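Local coordinates for protein toll (Drosophila melanogaster, PDB 4LXR) that serves as the receptor for the cleaved cytokine Spätzle, signalling in innate immunity and in dorsal-ventral patterning of the fly embryo, at residues 295-306 with 316-327. Numbering follows the deposited sequence.
Sequences QILRLRAELQSL and QITNISLGDNLL. With NAG (2-acetamido-2-deoxy-beta-D-glucopyranose), chain D.
Asn325 OD1 is gripped by two backbone amides of the preceding repeat, Ala301 N at 2.8 Å and Leu303 N at 3.1 Å, both with nearly straight N-H...O angles. From the same amide, ND2 donates to Leu299 O (3.0 Å), which lies in the amide plane, and to Leu322 O within its own turn; four bonds fix the group's rotation. This is the asparagine of the leucine-rich repeat, tying its own turn back to the backbone that follows the preceding strand. Shortened to an alanine, this side chain would no longer offer the acceptor shared by Ala301 N and Leu303 N or the donor to Leu299 O, and the turn is likely to be less firmly held. The strands pair in parallel with axes 1° apart, Leu297 N bonding Asn319 O and Ser321 N bonding Leu297 O. Arg298, bent at chi2 (-64°), swings NH1 across to Ser321 OG (2.8 Å), while NH2 donates to O7 of the NAG on Asn319 (3.0 Å), so the glycan is held from both strands. Asp324 CB sits over the centre of the Arg300 guanidinium, 3.5 Å from CZ; carboxylate and guanidinium are stacked 4° apart, and the long Arg300 NH1–Asp324 OD2 salt bridge (3.7 Å) rests on charge alone. On the Leu297 side, leucines and isoleucines pack inward, Leu306 CD1 meeting Leu322 CD1 tip to tip at 3.7 Å. The pair joins LRR 7 to LRR 8 in the Toll ectodomain solenoid, between strands 270-273 and 343-345. Asn349 repeats the asparagine bonding; Arg298 packs on Ala58 of one Spätzle chain, Arg300 on Pro61 of the other.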
ATOM      1  N   GLN A 295     -30.938  -7.427  -4.307  1.00 24.10           N
ATOM      2  CA  GLN A 295     -30.022  -6.592  -3.533  1.00 25.69           C
ATOM      3  C   GLN A 295     -28.659  -6.364  -4.179  1.00 27.61           C
ATOM      4  O   GLN A 295     -28.060  -5.311  -3.989  1.00 27.61           O
ATOM      5  CB  GLN A 295     -29.796  -7.164  -2.135  1.00 21.52           C
ATOM      6  CG  GLN A 295     -31.018  -7.190  -1.254  1.00 32.76           C
ATOM      7  CD  GLN A 295     -30.718  -7.763   0.117  1.00 32.00           C
ATOM      8  OE1 GLN A 295     -30.237  -8.888   0.231  1.00 33.71           O
ATOM      9  NE2 GLN A 295     -30.989  -6.987   1.161  1.00 34.35           N
ATOM     10  N   ILE A 296     -28.150  -7.352  -4.908  1.00 28.96           N
ATOM     11  CA  ILE A 296     -26.763  -7.301  -5.377  1.00 25.53           C
ATOM     12  C   ILE A 296     -26.626  -7.554  -6.875  1.00 31.65           C
ATOM     13  O   ILE A 296     -27.178  -8.532  -7.413  1.00 30.81           O
ATOM     14  CB  ILE A 296     -25.903  -8.343  -4.647  1.00 26.85           C
ATOM     15  CG1 ILE A 296     -25.867  -8.037  -3.149  1.00 33.14           C
ATOM     16  CG2 ILE A 296     -24.478  -8.386  -5.248  1.00 18.82           C
ATOM     17  CD1 ILE A 296     -25.366  -9.184  -2.311  1.00 41.89           C
ATOM     18  N   LEU A 297     -25.897  -6.676  -7.551  1.00 24.94           N
ATOM     19  CA  LEU A 297     -25.588  -6.878  -8.959  1.00 16.84           C
ATOM     20  C   LEU A 297     -24.103  -6.721  -9.230  1.00 25.19           C
ATOM     21  O   LEU A 297     -23.482  -5.785  -8.739  1.00 26.16           O
ATOM     22  CB  LEU A 297     -26.398  -5.928  -9.827  1.00 19.30           C
ATOM     23  CG  LEU A 297     -27.900  -6.226  -9.765  1.00 29.22           C
ATOM     24  CD1 LEU A 297     -28.694  -5.072 -10.265  1.00 36.04           C
ATOM     25  CD2 LEU A 297     -28.250  -7.476 -10.569  1.00 23.62           C
ATOM     26  N   ARG A 298     -23.541  -7.666  -9.987  1.00 21.60           N
ATOM     27  CA  ARG A 298     -22.157  -7.598 -10.442  1.00 22.73           C
ATOM     28  C   ARG A 298     -22.178  -7.761 -11.940  1.00 25.19           C
ATOM     29  O   ARG A 298     -22.534  -8.822 -12.450  1.00 26.17           O
ATOM     30  CB  ARG A 298     -21.299  -8.724  -9.854  1.00 19.39           C
ATOM     31  CG  ARG A 298     -21.487  -8.991  -8.374  1.00 20.05           C
ATOM     32  CD  ARG A 298     -21.079  -7.808  -7.507  1.00 21.34           C
ATOM     33  NE  ARG A 298     -21.076  -8.202  -6.098  1.00 29.00           N
ATOM     34  CZ  ARG A 298     -20.904  -7.360  -5.084  1.00 30.12           C
ATOM     35  NH1 ARG A 298     -20.712  -6.060  -5.308  1.00 35.45           N
ATOM     36  NH2 ARG A 298     -20.921  -7.821  -3.848  1.00 26.94           N
ATOM     37  N   LEU A 299     -21.775  -6.713 -12.644  1.00 21.72           N
ATOM     38  CA  LEU A 299     -21.942  -6.651 -14.084  1.00 23.23           C
ATOM     39  C   LEU A 299     -20.661  -6.108 -14.694  1.00 24.70           C
ATOM     40  O   LEU A 299     -20.283  -4.947 -14.475  1.00 27.21           O
ATOM     41  CB  LEU A 299     -23.136  -5.751 -14.427  1.00 23.60           C
ATOM     42  CG  LEU A 299     -24.479  -6.105 -13.759  1.00 30.11           C
ATOM     43  CD1 LEU A 299     -25.490  -4.964 -13.920  1.00 26.48           C
ATOM     44  CD2 LEU A 299     -25.059  -7.438 -14.315  1.00 24.48           C
ATOM     45  N   ARG A 300     -19.983  -6.964 -15.444  1.00 24.83           N
ATOM     46  CA  ARG A 300     -18.744  -6.593 -16.107  1.00 25.03           C
ATOM     47  C   ARG A 300     -18.678  -7.386 -17.400  1.00 26.17           C
ATOM     48  O   ARG A 300     -18.485  -8.610 -17.387  1.00 29.85           O
ATOM     49  CB  ARG A 300     -17.540  -6.917 -15.216  1.00 20.30           C
ATOM     50  CG  ARG A 300     -16.218  -6.625 -15.919  1.00 31.35           C
ATOM     51  CD  ARG A 300     -15.091  -7.508 -15.455  1.00 30.03           C
ATOM     52  NE  ARG A 300     -13.823  -7.080 -16.041  1.00 34.71           N
ATOM     53  CZ  ARG A 300     -12.725  -6.855 -15.331  1.00 27.76           C
ATOM     54  NH1 ARG A 300     -12.751  -7.031 -14.019  1.00 28.25           N
ATOM     55  NH2 ARG A 300     -11.609  -6.456 -15.923  1.00 24.05           N
ATOM     56  N   ALA A 301     -18.855  -6.698 -18.518  1.00 24.86           N
ATOM     57  CA  ALA A 301     -18.990  -7.371 -19.802  1.00 27.66           C
ATOM     58  C   ALA A 301     -18.723  -6.431 -20.988  1.00 32.13           C
ATOM     59  O   ALA A 301     -19.255  -6.639 -22.083  1.00 34.47           O
ATOM     60  CB  ALA A 301     -20.375  -7.976 -19.904  1.00 19.76           C
ATOM     61  N   GLU A 302     -17.890  -5.412 -20.765  1.00 32.92           N
ATOM     62  CA  GLU A 302     -17.595  -4.364 -21.763  1.00 28.47           C
ATOM     63  C   GLU A 302     -18.855  -3.585 -22.144  1.00 24.33           C
ATOM     64  O   GLU A 302     -19.038  -3.216 -23.299  1.00 25.59           O
ATOM     65  CB  GLU A 302     -16.961  -4.930 -23.033  1.00 34.60           C
ATOM     66  CG  GLU A 302     -16.092  -6.141 -22.844  1.00 46.16           C
ATOM     67  CD  GLU A 302     -14.749  -5.787 -22.314  1.00 56.20           C
ATOM     68  OE1 GLU A 302     -14.521  -5.987 -21.099  1.00 57.08           O
ATOM     69  OE2 GLU A 302     -13.924  -5.319 -23.123  1.00 67.41           O
ATOM     70  N   LEU A 303     -19.728  -3.352 -21.173  1.00 22.79           N
ATOM     71  CA  LEU A 303     -21.002  -2.713 -21.452  1.00 29.62           C
ATOM     72  C   LEU A 303     -20.740  -1.293 -21.943  1.00 33.62           C
ATOM     73  O   LEU A 303     -19.925  -0.559 -21.354  1.00 25.03           O
ATOM     74  CB  LEU A 303     -21.881  -2.717 -20.189  1.00 25.87           C
ATOM     75  CG  LEU A 303     -22.380  -4.091 -19.729  1.00 29.74           C
ATOM     76  CD1 LEU A 303     -22.782  -4.083 -18.241  1.00 19.60           C
ATOM     77  CD2 LEU A 303     -23.535  -4.593 -20.623  1.00 21.27           C
ATOM     78  N   GLN A 304     -21.414  -0.922 -23.028  1.00 34.85           N
ATOM     79  CA  GLN A 304     -21.208   0.384 -23.655  1.00 40.21           C
ATOM     80  C   GLN A 304     -22.222   1.413 -23.161  1.00 40.87           C
ATOM     81  O   GLN A 304     -21.920   2.604 -23.086  1.00 37.62           O
ATOM     82  CB  GLN A 304     -21.261   0.266 -25.184  1.00 30.03           C
ATOM     83  CG  GLN A 304     -19.934  -0.129 -25.805  1.00 33.11           C
ATOM     84  CD  GLN A 304     -20.052  -0.435 -27.278  1.00 46.51           C
ATOM     85  OE1 GLN A 304     -19.867  -1.575 -27.695  1.00 55.03           O
ATOM     86  NE2 GLN A 304     -20.362   0.585 -28.083  1.00 55.40           N
ATOM     87  N   SER A 305     -23.419   0.938 -22.822  1.00 32.44           N
ATOM     88  CA  SER A 305     -24.475   1.793 -22.290  1.00 37.89           C
ATOM     89  C   SER A 305     -25.548   0.954 -21.598  1.00 39.39           C
ATOM     90  O   SER A 305     -25.641  -0.260 -21.820  1.00 32.65           O
ATOM     91  CB  SER A 305     -25.099   2.639 -23.407  1.00 37.33           C
ATOM     92  OG  SER A 305     -25.705   1.816 -24.378  1.00 37.73           O
ATOM     93  N   LEU A 306     -26.335   1.603 -20.743  1.00 32.45           N
ATOM     94  CA  LEU A 306     -27.428   0.944 -20.034  1.00 26.47           C
ATOM     95  C   LEU A 306     -28.746   1.676 -20.300  1.00 39.08           C
ATOM     96  O   LEU A 306     -28.762   2.896 -20.483  1.00 32.00           O
ATOM     97  CB  LEU A 306     -27.153   0.932 -18.532  1.00 23.97           C
ATOM     98  CG  LEU A 306     -25.847   0.273 -18.084  1.00 28.58           C
ATOM     99  CD1 LEU A 306     -25.633   0.463 -16.577  1.00 26.79           C
ATOM    100  CD2 LEU A 306     -25.819  -1.204 -18.470  1.00 22.24           C
ATOM    101  N   GLN A 316     -35.032  -2.477  -3.446  1.00 33.97           N
ATOM    102  CA  GLN A 316     -34.201  -3.072  -2.400  1.00 31.07           C
ATOM    103  C   GLN A 316     -32.730  -3.235  -2.760  1.00 27.16           C
ATOM    104  O   GLN A 316     -31.956  -3.752  -1.964  1.00 30.89           O
ATOM    105  CB  GLN A 316     -34.767  -4.425  -1.944  1.00 35.06           C
ATOM    106  CG  GLN A 316     -36.163  -4.343  -1.335  1.00 35.00           C
ATOM    107  CD  GLN A 316     -36.319  -3.190  -0.367  1.00 41.27           C
ATOM    108  OE1 GLN A 316     -37.086  -2.254  -0.615  1.00 43.05           O
ATOM    109  NE2 GLN A 316     -35.593  -3.246   0.744  1.00 44.82           N
ATOM    110  N   ILE A 317     -32.331  -2.812  -3.952  1.00 23.66           N
ATOM    111  CA  ILE A 317     -30.934  -2.962  -4.349  1.00 25.77           C
ATOM    112  C   ILE A 317     -29.984  -2.182  -3.422  1.00 33.98           C
ATOM    113  O   ILE A 317     -30.192  -0.995  -3.155  1.00 27.14           O
ATOM    114  CB  ILE A 317     -30.722  -2.523  -5.806  1.00 25.35           C
ATOM    115  CG1 ILE A 317     -31.575  -3.405  -6.738  1.00 29.21           C
ATOM    116  CG2 ILE A 317     -29.268  -2.621  -6.170  1.00 20.53           C
ATOM    117  CD1 ILE A 317     -31.442  -3.072  -8.201  1.00 22.04           C
ATOM    118  N   THR A 318     -28.954  -2.859  -2.924  1.00 26.82           N
ATOM    119  CA  THR A 318     -28.014  -2.244  -1.992  1.00 26.50           C
ATOM    120  C   THR A 318     -26.595  -2.174  -2.563  1.00 29.39           C
ATOM    121  O   THR A 318     -25.799  -1.337  -2.152  1.00 26.25           O
ATOM    122  CB  THR A 318     -27.980  -3.014  -0.654  1.00 27.99           C
ATOM    123  OG1 THR A 318     -27.619  -4.387  -0.899  1.00 31.86           O
ATOM    124  CG2 THR A 318     -29.357  -2.944   0.052  1.00 27.23           C
ATOM    125  N   ASN A 319     -26.268  -3.060  -3.502  1.00 25.36           N
ATOM    126  CA  ASN A 319     -24.902  -3.121  -4.005  1.00 23.33           C
ATOM    127  C   ASN A 319     -24.874  -3.312  -5.495  1.00 29.67           C
ATOM    128  O   ASN A 319     -25.437  -4.277  -6.003  1.00 29.44           O
ATOM    129  CB  ASN A 319     -24.143  -4.268  -3.335  1.00 19.43           C
ATOM    130  CG  ASN A 319     -24.023  -4.091  -1.834  1.00 27.08           C
ATOM    131  OD1 ASN A 319     -24.964  -4.362  -1.086  1.00 31.24           O
ATOM    132  ND2 ASN A 319     -22.854  -3.640  -1.396  1.00 27.60           N
ATOM    133  N   ILE A 320     -24.227  -2.386  -6.197  1.00 32.82           N
ATOM    134  CA  ILE A 320     -24.086  -2.480  -7.644  1.00 25.71           C
ATOM    135  C   ILE A 320     -22.618  -2.328  -8.011  1.00 30.41           C
ATOM    136  O   ILE A 320     -21.981  -1.339  -7.657  1.00 28.83           O
ATOM    137  CB  ILE A 320     -24.872  -1.373  -8.368  1.00 27.85           C
ATOM    138  CG1 ILE A 320     -26.347  -1.411  -7.989  1.00 23.25           C
ATOM    139  CG2 ILE A 320     -24.687  -1.469  -9.883  1.00 18.34           C
ATOM    140  CD1 ILE A 320     -27.187  -0.386  -8.754  1.00 20.08           C
ATOM    141  N   SER A 321     -22.085  -3.325  -8.703  1.00 26.87           N
ATOM    142  CA  SER A 321     -20.752  -3.249  -9.266  1.00 16.63           C
ATOM    143  C   SER A 321     -20.877  -3.153 -10.777  1.00 20.91           C
ATOM    144  O   SER A 321     -21.348  -4.086 -11.425  1.00 19.99           O
ATOM    145  CB  SER A 321     -19.944  -4.479  -8.871  1.00 17.55           C
ATOM    146  OG  SER A 321     -19.801  -4.546  -7.456  1.00 25.16           O
ATOM    147  N   LEU A 322     -20.474  -2.011 -11.325  1.00 20.08           N
ATOM    148  CA  LEU A 322     -20.532  -1.760 -12.757  1.00 25.04           C
ATOM    149  C   LEU A 322     -19.147  -1.371 -13.247  1.00 21.95           C
ATOM    150  O   LEU A 322     -18.973  -0.828 -14.338  1.00 21.84           O
ATOM    151  CB  LEU A 322     -21.561  -0.677 -13.085  1.00 22.60           C
ATOM    152  CG  LEU A 322     -22.938  -1.285 -13.379  1.00 27.37           C
ATOM    153  CD1 LEU A 322     -24.021  -0.243 -13.272  1.00 19.29           C
ATOM    154  CD2 LEU A 322     -22.912  -1.920 -14.762  1.00 21.82           C
ATOM    155  N   GLY A 323     -18.169  -1.676 -12.415  1.00 22.25           N
ATOM    156  CA  GLY A 323     -16.780  -1.430 -12.727  1.00 22.23           C
ATOM    157  C   GLY A 323     -16.305  -2.220 -13.929  1.00 27.24           C
ATOM    158  O   GLY A 323     -16.827  -3.297 -14.227  1.00 22.44           O
ATOM    159  N   ASP A 324     -15.322  -1.648 -14.622  1.00 26.00           N
ATOM    160  CA  ASP A 324     -14.628  -2.276 -15.739  1.00 27.04           C
ATOM    161  C   ASP A 324     -15.515  -2.539 -16.941  1.00 29.06           C
ATOM    162  O   ASP A 324     -15.436  -3.600 -17.565  1.00 35.00           O
ATOM    163  CB  ASP A 324     -13.901  -3.555 -15.304  1.00 25.64           C
ATOM    164  CG  ASP A 324     -12.869  -3.294 -14.232  1.00 30.72           C
ATOM    165  OD1 ASP A 324     -11.723  -2.902 -14.568  1.00 29.37           O
ATOM    166  OD2 ASP A 324     -13.205  -3.477 -13.050  1.00 33.74           O
ATOM    167  N   ASN A 325     -16.361  -1.571 -17.268  1.00 20.41           N
ATOM    168  CA  ASN A 325     -17.091  -1.631 -18.526  1.00 20.25           C
ATOM    169  C   ASN A 325     -16.575  -0.526 -19.415  1.00 27.87           C
ATOM    170  O   ASN A 325     -15.477  -0.033 -19.172  1.00 27.12           O
ATOM    171  CB  ASN A 325     -18.596  -1.569 -18.284  1.00 24.48           C
ATOM    172  CG  ASN A 325     -19.105  -2.825 -17.610  1.00 27.00           C
ATOM    173  OD1 ASN A 325     -19.134  -3.885 -18.227  1.00 30.37           O
ATOM    174  ND2 ASN A 325     -19.469  -2.723 -16.339  1.00 21.52           N
ATOM    175  N   LEU A 326     -17.343  -0.141 -20.432  1.00 32.84           N
ATOM    176  CA  LEU A 326     -16.927   0.919 -21.354  1.00 30.05           C
ATOM    177  C   LEU A 326     -17.902   2.099 -21.337  1.00 26.78           C
ATOM    178  O   LEU A 326     -18.064   2.787 -22.344  1.00 29.94           O
ATOM    179  CB  LEU A 326     -16.807   0.360 -22.784  1.00 31.55           C
ATOM    180  CG  LEU A 326     -15.777  -0.769 -22.958  1.00 38.20           C
ATOM    181  CD1 LEU A 326     -15.863  -1.403 -24.354  1.00 34.74           C
ATOM    182  CD2 LEU A 326     -14.362  -0.246 -22.681  1.00 30.81           C
ATOM    183  N   LEU A 327     -18.537   2.336 -20.192  1.00 28.96           N
ATOM    184  CA  LEU A 327     -19.616   3.317 -20.094  1.00 30.18           C
ATOM    185  C   LEU A 327     -19.097   4.746 -20.276  1.00 38.22           C
ATOM    186  O   LEU A 327     -18.125   5.131 -19.626  1.00 39.57           O
ATOM    187  CB  LEU A 327     -20.336   3.153 -18.743  1.00 28.54           C
ATOM    188  CG  LEU A 327     -20.998   1.784 -18.501  1.00 28.22           C
ATOM    189  CD1 LEU A 327     -21.334   1.542 -17.034  1.00 24.40           C
ATOM    190  CD2 LEU A 327     -22.247   1.614 -19.347  1.00 22.18           C
TER
HETATM  191  C1  NAG D   1     -22.629  -3.537   0.029  1.00 24.08           C
HETATM  192  C2  NAG D   1     -21.701  -4.594   0.653  1.00 27.81           C
HETATM  193  C3  NAG D   1     -21.468  -4.293   2.130  1.00 30.42           C
HETATM  194  C4  NAG D   1     -21.017  -2.851   2.336  1.00 31.31           C
HETATM  195  C5  NAG D   1     -21.980  -1.888   1.643  1.00 24.32           C
HETATM  196  C6  NAG D   1     -21.545  -0.436   1.716  1.00 22.74           C
HETATM  197  C7  NAG D   1     -21.719  -6.822  -0.374  1.00 35.81           C
HETATM  198  C8  NAG D   1     -22.373  -8.174  -0.392  1.00 26.28           C
HETATM  199  N2  NAG D   1     -22.226  -5.940   0.490  1.00 32.13           N
HETATM  200  O3  NAG D   1     -20.488  -5.191   2.638  1.00 31.36           O
HETATM  201  O4  NAG D   1     -21.019  -2.568   3.731  1.00 32.79           O
HETATM  202  O5  NAG D   1     -22.080  -2.225   0.255  1.00 24.11           O
HETATM  203  O6  NAG D   1     -20.217  -0.246   1.241  1.00 21.73           O
HETATM  204  O7  NAG D   1     -20.780  -6.540  -1.114  1.00 37.36           O
HETATM  205  O   HOH W   1     -32.354  -4.394   0.705  1.00 31.17           O
HETATM  206  O   HOH W   2     -20.458  -3.856  -3.100  1.00 26.10           O
HETATM  207  O   HOH W   3     -18.405  -4.718 -12.426  1.00 19.09           O
HETATM  208  O   HOH W   4     -13.965  -5.633 -18.542  1.00 33.39           O